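Local coordinates for BF1531-like N-terminal domain-containing protein (Bacteroides fragilis, PDB 3SLR), which is functionally uncharacterised but may hydrolyse ester bonds, this N-terminal part of the protein pairing an FkbH-type domain with a magnesium-binding phosphatase-like domain, at residues Y156-M159 / N160-Q163. Residues are numbered along the deposited sequence; the frame is centred on the assembly and turned at random.
Sequences YELM and NISQ
With chi1 at -65°, Asn-160 carries its amide back along the helix, while Glu-157, bent at chi2, curls its carboxylate forward to meet it. Asn-160 ND2 donates to Glu-157 OE1 over 3.1 Å in a nearly straight bond (168° at the hydrogen). The acceptor lies close to the amide plane, yet the donor reaches OE1 from above the carboxylate plane, the two planes being steeply inclined. Asn-160 ND2 also sits over one face of the Tyr-156 ring, offset toward the rim, 3.5 Å from CZ; with ring and amide 79° apart, the amide stands almost upright on the ring instead of stacking. The oxygen and the ring probably hold the amide against rotation. Glu-157 pairs with Asn-160 as i to i+3 and Tyr-156 as i to i+4, near the C-terminal end of helix 147-164, which lies in the parallel beta-alpha-beta connection between neighbouring strands 122-126 and 168-171 of the five-stranded sheet in the FkbH N-terminal domain. On the backbone, Ile-161 N to Glu-157 O (2.9 Å) and Ser-162 N to Leu-158 O (3.0 Å) continue the helical ladder. Ser-162 OG, placed between its own N and carbonyl carbon, turns back to donate to Met-159 O at 2.7 Å; that oxygen also takes a weak bond from Gln-163 N. Buried Leu-158 CD2 and Ile-161 CD1 come only to 4.5 Å, a loose apolar contact, and Ile-161 packs onward against Leu-109, Val-112 and Phe-168.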
loop_
_atom_site.group_PDB
_atom_site.type_symbol
_atom_site.label_atom_id
_atom_site.label_comp_id
_atom_site.label_asym_id
_atom_site.label_seq_id
_atom_site.Cartn_x
_atom_site.Cartn_y
_atom_site.Cartn_z
ATOM N N TYR A 156 15.098 -5.811 -8.742
ATOM C CA TYR A 156 16.098 -4.911 -8.172
ATOM C C TYR A 156 16.334 -3.711 -9.084
ATOM O O TYR A 156 16.263 -2.565 -8.645
ATOM C CB TYR A 156 17.411 -5.653 -7.896
ATOM C CG TYR A 156 18.555 -4.742 -7.483
ATOM C CD1 TYR A 156 18.501 -4.011 -6.299
ATOM C CD2 TYR A 156 19.686 -4.618 -8.283
ATOM C CE1 TYR A 156 19.546 -3.171 -5.927
ATOM C CE2 TYR A 156 20.730 -3.789 -7.924
ATOM C CZ TYR A 156 20.654 -3.068 -6.748
ATOM O OH TYR A 156 21.700 -2.251 -6.411
ATOM N N GLU A 157 16.594 -3.972 -10.360
ATOM C CA GLU A 157 16.859 -2.882 -11.299
ATOM C C GLU A 157 15.636 -1.998 -11.545
ATOM O O GLU A 157 15.775 -0.810 -11.805
ATOM C CB GLU A 157 17.406 -3.422 -12.624
ATOM C CG GLU A 157 18.770 -4.094 -12.495
ATOM C CD GLU A 157 19.860 -3.167 -11.961
ATOM O OE1 GLU A 157 19.646 -1.933 -11.887
ATOM O OE2 GLU A 157 20.943 -3.682 -11.611
ATOM N N LEU A 158 14.437 -2.574 -11.464
ATOM C CA LEU A 158 13.224 -1.773 -11.563
ATOM C C LEU A 158 13.197 -0.719 -10.474
ATOM O O LEU A 158 12.767 0.410 -10.700
ATOM C CB LEU A 158 11.971 -2.645 -11.451
ATOM C CG LEU A 158 11.472 -3.332 -12.714
ATOM C CD1 LEU A 158 10.334 -4.274 -12.335
ATOM C CD2 LEU A 158 11.017 -2.290 -13.742
HETATM N N MSE A 159 13.646 -1.079 -9.280
HETATM C CA MSE A 159 13.668 -0.084 -8.212
HETATM C C MSE A 159 14.655 1.042 -8.521
HETATM O O MSE A 159 14.382 2.221 -8.253
HETATM C CB MSE A 159 13.960 -0.747 -6.870
HETATM C CG MSE A 159 12.874 -1.725 -6.490
HETATM SE SE MSE A 159 13.009 -2.281 -4.613
HETATM C CE MSE A 159 11.582 -3.641 -4.633
ATOM N N ASN A 160 15.796 0.682 -9.098
ATOM C CA ASN A 160 16.764 1.680 -9.531
ATOM C C ASN A 160 16.199 2.579 -10.632
ATOM O O ASN A 160 16.444 3.784 -10.636
ATOM C CB ASN A 160 18.082 1.023 -9.949
ATOM C CG ASN A 160 18.786 0.344 -8.781
ATOM O OD1 ASN A 160 18.622 0.750 -7.629
ATOM N ND2 ASN A 160 19.565 -0.699 -9.072
ATOM N N ILE A 161 15.416 2.010 -11.547
ATOM C CA ILE A 161 14.739 2.840 -12.542
ATOM C C ILE A 161 13.805 3.851 -11.869
ATOM O O ILE A 161 13.774 5.024 -12.252
ATOM C CB ILE A 161 13.975 2.000 -13.586
ATOM C CG1 ILE A 161 14.959 1.242 -14.477
ATOM C CG2 ILE A 161 13.072 2.890 -14.454
ATOM C CD1 ILE A 161 14.275 0.281 -15.423
ATOM N N SER A 162 13.068 3.420 -10.845
ATOM C CA SER A 162 12.165 4.349 -10.155
ATOM C C SER A 162 12.916 5.486 -9.477
ATOM O O SER A 162 12.366 6.571 -9.289
ATOM C CB SER A 162 11.245 3.631 -9.154
ATOM O OG SER A 162 11.943 3.259 -7.975
ATOM N N GLN A 163 14.174 5.246 -9.119
ATOM C CA GLN A 163 14.975 6.281 -8.454
ATOM C C GLN A 163 15.597 7.258 -9.458
ATOM O O GLN A 163 16.040 8.347 -9.088
ATOM C CB GLN A 163 16.050 5.641 -7.571
ATOM C CG GLN A 163 15.463 4.921 -6.369
ATOM C CD GLN A 163 16.480 4.140 -5.571
ATOM O OE1 GLN A 163 17.688 4.381 -5.655
ATOM N NE2 GLN A 163 15.996 3.186 -4.783
#